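Local atomic coordinates of endo-pectate lyase (Erwinia chrysanthemi, PDB entry 3B4N), a protein that catalyses the calcium-dependent eliminative cleavage of (1->4)-alpha-D-galacturonan and probably depolymerises both polygalacturonate and methylated pectins with an endo mode of action. Residues Leu26-Ser30 / Asp31-Leu35; Ala125-Asn129 / Arg130-Cys134; Lys299-Glu303 / Gly304-Val308. One frame throughout, in Å; residues are numbered along the deposited sequence.

Contact 1: Leu26-Ser30 / Asp31-Leu35; sequences LSQKS and DVNYL
Ser-27 and Tyr-34 form a hydrogen-bonded pair of a beta hairpin, whose strands 22-29 and 32-39 run antiparallel. Ser-27 N donates a hydrogen bond to Tyr-34 O (2.8 Å), in the carbonyl plane, and Tyr-34 N returns a bond to Ser-27 O. Nearer the turn, Lys-29 N points almost straight at Val-32 O (2.8 Å). Ser-30 and Asp-31 both have positive phi, as the two corners of a tight two-residue turn.

On one face, Lys-29 CB meets the edge of the Tyr-34 ring at CE2 (3.8 Å), and Val-32 CG1 lies over that ring near its rim. The lysine chain then bends back, and NZ forms a salt bridge with Glu-190, just after strand 181-189, which also accepts from Ser-27 OG. Tyr-34 OH is hydrogen-bonded to Asn-274 on strand 271-274 of the parallel beta helix.

On the other face, Leu-26 CD1 touches Leu-35 CD2 at 4.1 Å. Beside them, Asn-33 has CG anti to its carbonyl carbon (chi1 -71°), which lays the amide alongside Gln-28. An amide suits this place because it serves two partners at once: OD1 accepts from Tyr-86 OH, while Asn-33 ND2 donates to a water (2.6 Å) that itself donates to Gln-28 OE1.

Contact 2: Ala125-Asn129 / Arg130-Cys134; sequences ATFEN and RTVDC. With EDO (1,2-ethanediol), chain G.
Val-132 CG2 sits squarely over the Phe-127 ring, 3.6 Å from its centroid and 10° off the ring normal. This CH-pi contact is the tightly packed half of a corner in the right-handed parallel beta helix, where strand 125-128 turns into strand 131-133. Both side chains point into the bend. In the valine CG1 is anti to the backbone N (chi1 176°), which leaves CG2 beside the N and over the ring, while CG1 reaches the far rim at Phe-127 CZ (3.8 Å). A flat aromatic and a compact branched residue suit this place because one offers a broad face and the other a methyl to lay on it.

The outer side is looser and wet. Arg-130 starts with CG wedged between its backbone N and carbonyl carbon (chi1 64°), then runs extended back along the first strand. Its NH2 comes within 3.6 Å of Phe-127 CD2, with the two planes steeply inclined. Two waters lie in the guanidinium plane: one accepts from Arg-130 NH2 (2.9 Å) and donates to Thr-126 O, and the other accepts from NE and from Glu-128 N (2.9 Å). Arginine's several N-H groups can serve both waters and, through NH1, a salt bridge with Glu-120. Asn-129 makes the bend itself with positive phi, which asparagine tolerates well.

Asp-133 OD2 accepts from an ethanediol that is also hydrogen-bonded to Thr-23 OG1 and Ser-38 OG. Cys-134 is joined by a disulfide to Cys-121. Strands 125-128 and 131-133 pair in parallel with 154-157 and 160-162, and Phe-127 packs on Ile-154 and Leu-156.

Contact 3: Lys299-Glu303 / Gly304-Val308; sequences KNYKE and GKPPV
Lys-302 and Lys-305 close a tight local turn at the surface, in the loop that leads from strand 290-298 to strand 309-313. Their backbones exchange two hydrogen bonds, Lys-305 N to Lys-302 O at 2.8 Å and Lys-302 N to Lys-305 O at 3.1 Å. In both, the donor stands above the carbonyl plane. The two side chains touch through their CB atoms (4.0 Å), after which the lysine of 302 bends while that of 305 runs out extended; long charged chains fit such an exposed site.

The bend is a type II beta turn, with Glu-303 and Gly-304 at its corners. Positive phi (82°) at the second corner is comfortable for glycine, which has no CB to crowd the Glu-303 carbonyl oxygen. The Glu-303 carboxylate forms a salt bridge with Arg-338. Immediately after the turn, a cis peptide bond precedes Pro-306, and the chain goes on to strand 309-313, one of the parallel strands of the beta helix.

The Tyr-301 ring lies against Pro-306 and Val-308. With CG anti to its backbone N (chi1 179°), it runs alongside the turn: CD1 meets Pro-306 CD at 4.0 Å, Pro-306 O approaches near the ring plane at CE1, and Val-308 CG2 lies 4.1 Å from Tyr-301 OH. Glu-303 N stands over one face of the ring, toward its rim. Val-308 is buried, packing also on Ile-293, Leu-296 and Trp-329, which suits its apolar branches. One water joins Asn-300 O to Lys-305 O. Another ties the turn to the ring: it accepts from Tyr-301 OH (2.7 Å) and Gly-304 N (2.8 Å) and donates to Pro-306 O.

How the contacts relate
The three contacts are separate local turns that follow one another along the chain and do not touch. Contact 1 belongs to the N-terminal hairpin, which lies against the beta helix, whereas contacts 2 and 3 are bends of the beta helix, on opposite sides of the chain's centre with centres about 37 Å apart. The centre of contact 1 is about 27 Å from that of contact 2 and about 23 Å from that of contact 3, with nearest atoms about 12 and 7 Å apart. The Lys-29 side chain is about 11 Å from the calcium ion, which is not a ligand distance. The side chain of Glu-128 in contact 2 is about 12 Å from a zinc ion, while contact 3 is remote from the metal sites.

Contact 1: Leu26-Ser30 / Asp31-Leu35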
ATOM      1  N   LEU A  26       2.674  13.375  -4.548  1.00 11.57           N
ATOM      2  CA  LEU A  26       3.619  13.631  -3.474  1.00 12.24           C
ATOM      3  C   LEU A  26       2.973  13.598  -2.096  1.00 12.58           C
ATOM      4  O   LEU A  26       1.830  14.019  -1.933  1.00 13.41           O
ATOM      5  CB  LEU A  26       4.231  15.026  -3.674  1.00 14.69           C
ATOM      6  CG  LEU A  26       4.852  15.728  -2.462  1.00 16.39           C
ATOM      7  CD1 LEU A  26       6.143  15.037  -2.098  1.00 15.26           C
ATOM      8  CD2 LEU A  26       5.100  17.208  -2.777  1.00 17.67           C
ATOM      9  N   SER A  27       3.708  13.093  -1.110  1.00 11.75           N
ATOM     10  CA  SER A  27       3.235  13.110   0.273  1.00 13.71           C
ATOM     11  C   SER A  27       4.416  13.403   1.192  1.00 13.99           C
ATOM     12  O   SER A  27       5.431  12.722   1.148  1.00 13.24           O
ATOM     13  CB  SER A  27       2.597  11.785   0.680  1.00 13.52           C
ATOM     14  OG  SER A  27       2.036  11.914   1.980  1.00 17.92           O
ATOM     15  N   GLN A  28       4.285  14.425   2.031  1.00 18.84           N
ATOM     16  CA  GLN A  28       5.361  14.785   2.946  1.00 22.62           C
ATOM     17  C   GLN A  28       5.173  14.136   4.316  1.00 23.26           C
ATOM     18  O   GLN A  28       4.120  14.282   4.930  1.00 23.36           O
ATOM     19  CB  GLN A  28       5.414  16.304   3.098  1.00 24.67           C
ATOM     20  CG  GLN A  28       5.401  17.052   1.772  1.00 27.77           C
ATOM     21  CD  GLN A  28       5.434  18.556   1.949  1.00 30.00           C
ATOM     22  OE1 GLN A  28       6.397  19.109   2.480  1.00 32.64           O
ATOM     23  NE2 GLN A  28       4.379  19.229   1.504  1.00 31.84           N
ATOM     24  N   LYS A  29       6.195  13.430   4.792  1.00 24.76           N
ATOM     25  CA  LYS A  29       6.138  12.759   6.094  1.00 26.67           C
ATOM     26  C   LYS A  29       7.493  12.741   6.815  1.00 27.45           C
ATOM     27  O   LYS A  29       8.458  12.163   6.319  1.00 28.17           O
ATOM     28  CB  LYS A  29       5.663  11.307   5.924  1.00 26.96           C
ATOM     29  CG  LYS A  29       4.224  11.125   5.452  1.00 27.42           C
ATOM     30  CD  LYS A  29       3.220  11.376   6.569  1.00 28.17           C
ATOM     31  CE  LYS A  29       2.363  12.592   6.280  1.00 29.75           C
ATOM     32  NZ  LYS A  29       1.710  12.478   4.947  1.00 28.68           N
ATOM     33  N   SER A  30       7.554  13.361   7.992  1.00 28.91           N
ATOM     34  CA  SER A  30       8.778  13.387   8.796  1.00 27.56           C
ATOM     35  C   SER A  30      10.027  13.865   8.043  1.00 25.20           C
ATOM     36  O   SER A  30      11.058  13.176   8.034  1.00 26.41           O
ATOM     37  CB  SER A  30       9.031  11.990   9.373  1.00 29.82           C
ATOM     38  OG  SER A  30      10.158  11.980  10.232  1.00 34.44           O
ATOM     39  N   ASP A  31       9.929  15.051   7.443  1.00 21.60           N
ATOM     40  CA  ASP A  31      11.018  15.666   6.675  1.00 19.05           C
ATOM     41  C   ASP A  31      11.489  14.851   5.483  1.00 18.06           C
ATOM     42  O   ASP A  31      12.610  15.018   4.992  1.00 19.07           O
ATOM     43  CB  ASP A  31      12.201  15.969   7.580  1.00 19.50           C
ATOM     44  CG  ASP A  31      11.940  17.151   8.467  1.00 20.92           C
ATOM     45  OD1 ASP A  31      12.732  17.365   9.384  1.00 16.11           O
ATOM     46  OD2 ASP A  31      10.944  17.867   8.232  1.00 22.55           O
ATOM     47  N   VAL A  32      10.624  13.963   5.031  1.00 17.66           N
ATOM     48  CA  VAL A  32      10.915  13.125   3.887  1.00 15.42           C
ATOM     49  C   VAL A  32       9.783  13.359   2.904  1.00 15.46           C
ATOM     50  O   VAL A  32       8.613  13.412   3.294  1.00 17.16           O
ATOM     51  CB  VAL A  32      10.951  11.632   4.288  1.00 15.84           C
ATOM     52  CG1 VAL A  32      11.174  10.761   3.064  1.00 17.11           C
ATOM     53  CG2 VAL A  32      12.073  11.396   5.296  1.00 17.06           C
ATOM     54  N   ASN A  33      10.127  13.553   1.636  1.00 12.10           N
ATOM     55  CA  ASN A  33       9.110  13.733   0.612  1.00 11.86           C
ATOM     56  C   ASN A  33       8.960  12.397  -0.083  1.00 10.94           C
ATOM     57  O   ASN A  33       9.922  11.874  -0.645  1.00 12.15           O
ATOM     58  CB  ASN A  33       9.535  14.787  -0.407  1.00 10.88           C
ATOM     59  CG  ASN A  33       9.520  16.186   0.165  1.00 12.65           C
ATOM     60  OD1 ASN A  33      10.308  17.047  -0.239  1.00 15.26           O
ATOM     61  ND2 ASN A  33       8.603  16.432   1.091  1.00 11.87           N
ATOM     62  N   TYR A  34       7.765  11.829  -0.016  1.00  9.76           N
ATOM     63  CA  TYR A  34       7.504  10.554  -0.666  1.00 10.30           C
ATOM     64  C   TYR A  34       6.828  10.782  -2.000  1.00  9.71           C
ATOM     65  O   TYR A  34       5.891  11.579  -2.111  1.00 10.60           O
ATOM     66  CB  TYR A  34       6.606   9.672   0.204  1.00 11.06           C
ATOM     67  CG  TYR A  34       7.297   9.090   1.409  1.00 11.16           C
ATOM     68  CD1 TYR A  34       8.008   7.899   1.323  1.00 13.10           C
ATOM     69  CD2 TYR A  34       7.264   9.754   2.631  1.00 13.41           C
ATOM     70  CE1 TYR A  34       8.679   7.378   2.439  1.00 14.20           C
ATOM     71  CE2 TYR A  34       7.923   9.249   3.742  1.00 13.90           C
ATOM     72  CZ  TYR A  34       8.626   8.066   3.641  1.00 15.28           C
ATOM     73  OH  TYR A  34       9.279   7.584   4.751  1.00 17.06           O
ATOM     74  N   LEU A  35       7.328  10.096  -3.019  1.00  8.71           N
ATOM     75  CA  LEU A  35       6.752  10.181  -4.348  1.00  8.06           C
ATOM     76  C   LEU A  35       6.118   8.848  -4.690  1.00  7.83           C
ATOM     77  O   LEU A  35       6.662   7.790  -4.378  1.00  9.08           O
ATOM     78  CB  LEU A  35       7.823  10.474  -5.394  1.00  9.41           C
ATOM     79  CG  LEU A  35       8.609  11.770  -5.241  1.00  9.25           C
ATOM     80  CD1 LEU A  35       9.612  11.887  -6.394  1.00 11.51           C
ATOM     81  CD2 LEU A  35       7.651  12.951  -5.241  1.00 11.59           C
TER
HETATM   82  O   HOH W   1       8.648  18.176   3.037  1.00 33.03           O
HETATM   83  O   HOH W   2       8.916   9.044   6.982  1.00 26.79           O

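Contact 2: Ala125-Asn129 / Arg130-Cys134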
ATOM      1  N   ALA A 125     -18.504   5.872  -4.516  1.00 17.93           N
ATOM      2  CA  ALA A 125     -18.516   5.450  -5.908  1.00 17.33           C
ATOM      3  C   ALA A 125     -18.129   3.989  -6.082  1.00 16.11           C
ATOM      4  O   ALA A 125     -17.282   3.473  -5.353  1.00 15.82           O
ATOM      5  CB  ALA A 125     -17.582   6.331  -6.717  1.00 17.23           C
ATOM      6  N   THR A 126     -18.770   3.327  -7.041  1.00 15.30           N
ATOM      7  CA  THR A 126     -18.478   1.943  -7.374  1.00 14.35           C
ATOM      8  C   THR A 126     -18.014   1.897  -8.825  1.00 13.83           C
ATOM      9  O   THR A 126     -18.670   2.450  -9.719  1.00 15.00           O
ATOM     10  CB  THR A 126     -19.710   1.029  -7.248  1.00 16.26           C
ATOM     11  OG1 THR A 126     -20.106   0.941  -5.872  1.00 18.56           O
ATOM     12  CG2 THR A 126     -19.391  -0.360  -7.762  1.00 16.54           C
ATOM     13  N   PHE A 127     -16.870   1.262  -9.052  1.00 13.53           N
ATOM     14  CA  PHE A 127     -16.327   1.114 -10.394  1.00 12.75           C
ATOM     15  C   PHE A 127     -16.379  -0.369 -10.729  1.00 13.46           C
ATOM     16  O   PHE A 127     -15.929  -1.205  -9.936  1.00 13.43           O
ATOM     17  CB  PHE A 127     -14.877   1.593 -10.441  1.00 12.85           C
ATOM     18  CG  PHE A 127     -14.695   3.035 -10.058  1.00 13.06           C
ATOM     19  CD1 PHE A 127     -13.545   3.445  -9.384  1.00 14.11           C
ATOM     20  CD2 PHE A 127     -15.657   3.991 -10.380  1.00 13.57           C
ATOM     21  CE1 PHE A 127     -13.356   4.773  -9.039  1.00 14.38           C
ATOM     22  CE2 PHE A 127     -15.473   5.331 -10.036  1.00 14.55           C
ATOM     23  CZ  PHE A 127     -14.323   5.721  -9.365  1.00 14.77           C
ATOM     24  N   GLU A 128     -16.910  -0.703 -11.903  1.00 13.99           N
ATOM     25  CA  GLU A 128     -17.036  -2.095 -12.308  1.00 14.50           C
ATOM     26  C   GLU A 128     -16.470  -2.387 -13.700  1.00 13.09           C
ATOM     27  O   GLU A 128     -16.763  -1.680 -14.658  1.00 13.88           O
ATOM     28  CB  GLU A 128     -18.516  -2.492 -12.254  1.00 17.06           C
ATOM     29  CG  GLU A 128     -18.824  -3.947 -12.561  1.00 22.25           C
ATOM     30  CD  GLU A 128     -20.312  -4.240 -12.428  1.00 26.22           C
ATOM     31  OE1 GLU A 128     -20.833  -4.157 -11.294  1.00 28.01           O
ATOM     32  OE2 GLU A 128     -20.964  -4.537 -13.455  1.00 30.42           O
ATOM     33  N   ASN A 129     -15.646  -3.425 -13.789  1.00 12.42           N
ATOM     34  CA  ASN A 129     -15.056  -3.858 -15.056  1.00 13.22           C
ATOM     35  C   ASN A 129     -14.375  -2.769 -15.867  1.00 13.51           C
ATOM     36  O   ASN A 129     -14.494  -2.737 -17.095  1.00 15.65           O
ATOM     37  CB  ASN A 129     -16.120  -4.527 -15.927  1.00 13.76           C
ATOM     38  CG  ASN A 129     -16.646  -5.799 -15.311  1.00 14.13           C
ATOM     39  OD1 ASN A 129     -15.872  -6.611 -14.805  1.00 14.20           O
ATOM     40  ND2 ASN A 129     -17.960  -5.986 -15.353  1.00 17.38           N
ATOM     41  N   ARG A 130     -13.658  -1.878 -15.195  1.00 13.34           N
ATOM     42  CA  ARG A 130     -12.957  -0.814 -15.889  1.00 12.96           C
ATOM     43  C   ARG A 130     -11.899  -0.190 -15.001  1.00 14.30           C
ATOM     44  O   ARG A 130     -11.824  -0.487 -13.803  1.00 13.33           O
ATOM     45  CB  ARG A 130     -13.946   0.257 -16.358  1.00 15.11           C
ATOM     46  CG  ARG A 130     -14.671   1.008 -15.253  1.00 14.70           C
ATOM     47  CD  ARG A 130     -15.852   1.789 -15.850  1.00 17.23           C
ATOM     48  NE  ARG A 130     -16.599   2.557 -14.859  1.00 17.79           N
ATOM     49  CZ  ARG A 130     -16.375   3.836 -14.570  1.00 16.88           C
ATOM     50  NH1 ARG A 130     -15.420   4.508 -15.195  1.00 19.93           N
ATOM     51  NH2 ARG A 130     -17.119   4.449 -13.659  1.00 20.48           N
ATOM     52  N   THR A 131     -11.084   0.665 -15.605  1.00 13.66           N
ATOM     53  CA  THR A 131     -10.019   1.362 -14.903  1.00 14.62           C
ATOM     54  C   THR A 131     -10.391   2.829 -14.793  1.00 14.37           C
ATOM     55  O   THR A 131     -10.869   3.438 -15.763  1.00 14.83           O
ATOM     56  CB  THR A 131      -8.686   1.236 -15.666  1.00 15.43           C
ATOM     57  OG1 THR A 131      -8.269  -0.134 -15.666  1.00 18.65           O
ATOM     58  CG2 THR A 131      -7.607   2.096 -15.011  1.00 13.50           C
ATOM     59  N   VAL A 132     -10.194   3.396 -13.608  1.00 13.86           N
ATOM     60  CA  VAL A 132     -10.491   4.800 -13.390  1.00 13.33           C
ATOM     61  C   VAL A 132      -9.251   5.505 -12.880  1.00 13.74           C
ATOM     62  O   VAL A 132      -8.657   5.102 -11.876  1.00 12.81           O
ATOM     63  CB  VAL A 132     -11.632   4.999 -12.366  1.00 12.76           C
ATOM     64  CG1 VAL A 132     -11.841   6.487 -12.106  1.00 13.52           C
ATOM     65  CG2 VAL A 132     -12.924   4.375 -12.894  1.00 14.57           C
ATOM     66  N   ASP A 133      -8.845   6.547 -13.596  1.00 13.21           N
ATOM     67  CA  ASP A 133      -7.685   7.337 -13.209  1.00 12.96           C
ATOM     68  C   ASP A 133      -8.237   8.548 -12.470  1.00 13.62           C
ATOM     69  O   ASP A 133      -8.905   9.399 -13.068  1.00 15.13           O
ATOM     70  CB  ASP A 133      -6.923   7.792 -14.452  1.00 13.11           C
ATOM     71  CG  ASP A 133      -5.573   8.397 -14.124  1.00 14.01           C
ATOM     72  OD1 ASP A 133      -5.417   9.013 -13.046  1.00 13.96           O
ATOM     73  OD2 ASP A 133      -4.662   8.262 -14.969  1.00 19.47           O
ATOM     74  N   CYS A 134      -7.960   8.627 -11.174  1.00 11.80           N
ATOM     75  CA  CYS A 134      -8.453   9.721 -10.351  1.00 12.92           C
ATOM     76  C   CYS A 134      -7.663  11.017 -10.474  1.00 12.98           C
ATOM     77  O   CYS A 134      -8.008  12.022  -9.848  1.00 14.75           O
ATOM     78  CB  CYS A 134      -8.520   9.281  -8.892  1.00 13.66           C
ATOM     79  SG  CYS A 134      -9.680   7.905  -8.634  1.00 15.65           S
TER
HETATM   80  C1  EDO G 801      -0.387   6.546 -15.969  1.00 19.67           C
HETATM   81  O1  EDO G 801      -0.594   5.348 -15.034  1.00 19.67           O
HETATM   82  C2  EDO G 801      -1.634   7.416 -16.172  1.00 19.43           C
HETATM   83  O2  EDO G 801      -2.030   7.994 -14.779  1.00 17.95           O
HETATM   84  O   HOH W   3     -19.354   3.242 -12.165  1.00 28.72           O
HETATM   85  O   HOH W   4     -18.751   0.870 -13.492  1.00 16.88           O

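Contact 3: Lys299-Glu303 / Gly304-Val308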
ATOM      1  N   LYS A 299      12.739  -0.707   7.939  1.00 14.72           N
ATOM      2  CA  LYS A 299      13.642   0.199   8.641  1.00 16.59           C
ATOM      3  C   LYS A 299      14.222  -0.478   9.883  1.00 17.96           C
ATOM      4  O   LYS A 299      13.486  -1.006  10.720  1.00 16.53           O
ATOM      5  CB  LYS A 299      12.888   1.468   9.039  1.00 17.44           C
ATOM      6  CG  LYS A 299      13.674   2.429   9.917  1.00 21.90           C
ATOM      7  CD  LYS A 299      12.814   3.624  10.288  1.00 24.68           C
ATOM      8  CE  LYS A 299      13.519   4.533  11.278  1.00 26.97           C
ATOM      9  NZ  LYS A 299      12.626   5.636  11.727  1.00 28.52           N
ATOM     10  N   ASN A 300      15.550  -0.461   9.979  1.00 18.75           N
ATOM     11  CA  ASN A 300      16.280  -1.056  11.099  1.00 20.75           C
ATOM     12  C   ASN A 300      15.850  -2.477  11.441  1.00 19.52           C
ATOM     13  O   ASN A 300      15.809  -2.866  12.609  1.00 20.19           O
ATOM     14  CB  ASN A 300      16.165  -0.166  12.338  1.00 24.47           C
ATOM     15  CG  ASN A 300      16.846   1.178  12.149  1.00 26.48           C
ATOM     16  OD1 ASN A 300      17.976   1.250  11.659  1.00 30.56           O
ATOM     17  ND2 ASN A 300      16.165   2.250  12.539  1.00 28.28           N
ATOM     18  N   TYR A 301      15.563  -3.263  10.410  1.00 18.38           N
ATOM     19  CA  TYR A 301      15.141  -4.639  10.609  1.00 17.52           C
ATOM     20  C   TYR A 301      16.131  -5.489  11.393  1.00 19.36           C
ATOM     21  O   TYR A 301      17.332  -5.460  11.138  1.00 21.07           O
ATOM     22  CB  TYR A 301      14.909  -5.326   9.268  1.00 16.13           C
ATOM     23  CG  TYR A 301      14.493  -6.766   9.431  1.00 15.79           C
ATOM     24  CD1 TYR A 301      13.251  -7.093   9.975  1.00 15.76           C
ATOM     25  CD2 TYR A 301      15.365  -7.803   9.109  1.00 16.01           C
ATOM     26  CE1 TYR A 301      12.891  -8.411  10.201  1.00 14.28           C
ATOM     27  CE2 TYR A 301      15.017  -9.128   9.332  1.00 16.15           C
ATOM     28  CZ  TYR A 301      13.779  -9.425   9.882  1.00 15.60           C
ATOM     29  OH  TYR A 301      13.448 -10.733  10.128  1.00 15.12           O
ATOM     30  N   LYS A 302      15.594  -6.258  12.332  1.00 20.88           N
ATOM     31  CA  LYS A 302      16.363  -7.188  13.153  1.00 22.95           C
ATOM     32  C   LYS A 302      15.460  -8.413  13.227  1.00 22.59           C
ATOM     33  O   LYS A 302      14.240  -8.274  13.251  1.00 21.21           O
ATOM     34  CB  LYS A 302      16.593  -6.620  14.558  1.00 25.72           C
ATOM     35  CG  LYS A 302      17.545  -5.435  14.611  1.00 29.02           C
ATOM     36  CD  LYS A 302      18.980  -5.859  14.337  1.00 32.14           C
ATOM     37  CE  LYS A 302      19.491  -6.807  15.414  1.00 33.18           C
ATOM     38  NZ  LYS A 302      20.896  -7.236  15.170  1.00 34.18           N
ATOM     39  N   GLU A 303      16.035  -9.609  13.244  1.00 23.36           N
ATOM     40  CA  GLU A 303      15.204 -10.805  13.305  1.00 24.45           C
ATOM     41  C   GLU A 303      14.274 -10.729  14.513  1.00 23.81           C
ATOM     42  O   GLU A 303      14.719 -10.478  15.631  1.00 24.45           O
ATOM     43  CB  GLU A 303      16.075 -12.059  13.392  1.00 27.94           C
ATOM     44  CG  GLU A 303      15.308 -13.354  13.175  1.00 33.01           C
ATOM     45  CD  GLU A 303      16.188 -14.578  13.318  1.00 35.60           C
ATOM     46  OE1 GLU A 303      16.682 -14.825  14.440  1.00 37.55           O
ATOM     47  OE2 GLU A 303      16.388 -15.289  12.309  1.00 38.03           O
ATOM     48  N   GLY A 304      12.979 -10.931  14.280  1.00 23.24           N
ATOM     49  CA  GLY A 304      12.010 -10.880  15.363  1.00 21.40           C
ATOM     50  C   GLY A 304      11.572  -9.473  15.727  1.00 21.45           C
ATOM     51  O   GLY A 304      10.719  -9.277  16.597  1.00 21.47           O
ATOM     52  N   LYS A 305      12.164  -8.487  15.060  1.00 20.98           N
ATOM     53  CA  LYS A 305      11.848  -7.087  15.298  1.00 21.54           C
ATOM     54  C   LYS A 305      11.760  -6.345  13.967  1.00 20.10           C
ATOM     55  O   LYS A 305      12.725  -5.727  13.510  1.00 21.03           O
ATOM     56  CB  LYS A 305      12.918  -6.449  16.189  1.00 24.40           C
ATOM     57  CG  LYS A 305      12.977  -7.040  17.591  1.00 28.88           C
ATOM     58  CD  LYS A 305      14.127  -6.455  18.404  1.00 31.81           C
ATOM     59  CE  LYS A 305      14.202  -7.097  19.784  1.00 33.23           C
ATOM     60  NZ  LYS A 305      15.348  -6.581  20.585  1.00 35.40           N
ATOM     61  N   PRO A 306      10.582  -6.380  13.332  1.00 17.31           N
ATOM     62  CA  PRO A 306       9.378  -7.063  13.811  1.00 16.02           C
ATOM     63  C   PRO A 306       9.236  -8.468  13.250  1.00 13.49           C
ATOM     64  O   PRO A 306       9.919  -8.839  12.303  1.00 13.60           O
ATOM     65  CB  PRO A 306       8.272  -6.169  13.281  1.00 16.78           C
ATOM     66  CG  PRO A 306       8.791  -5.866  11.895  1.00 16.72           C
ATOM     67  CD  PRO A 306      10.283  -5.582  12.129  1.00 17.17           C
ATOM     68  N   PRO A 307       8.367  -9.287  13.864  1.00 12.81           N
ATOM     69  CA  PRO A 307       8.170 -10.639  13.342  1.00 13.04           C
ATOM     70  C   PRO A 307       7.517 -10.427  11.972  1.00 12.57           C
ATOM     71  O   PRO A 307       6.734  -9.487  11.792  1.00 13.54           O
ATOM     72  CB  PRO A 307       7.231 -11.281  14.367  1.00 14.56           C
ATOM     73  CG  PRO A 307       6.572 -10.129  15.043  1.00 15.97           C
ATOM     74  CD  PRO A 307       7.648  -9.087  15.133  1.00 13.62           C
ATOM     75  N   VAL A 308       7.843 -11.270  11.004  1.00 11.85           N
ATOM     76  CA  VAL A 308       7.288 -11.102   9.666  1.00 11.66           C
ATOM     77  C   VAL A 308       6.009 -11.914   9.485  1.00 12.03           C
ATOM     78  O   VAL A 308       4.913 -11.352   9.519  1.00 13.94           O
ATOM     79  CB  VAL A 308       8.367 -11.442   8.609  1.00 10.78           C
ATOM     80  CG1 VAL A 308       7.807 -11.323   7.200  1.00 11.01           C
ATOM     81  CG2 VAL A 308       9.543 -10.479   8.786  1.00 13.28           C
TER
HETATM   82  O   HOH W   5      14.179  -3.441  14.560  1.00 39.01           O
HETATM   83  O   HOH W   6      11.464 -11.073  11.879  1.00 12.68           O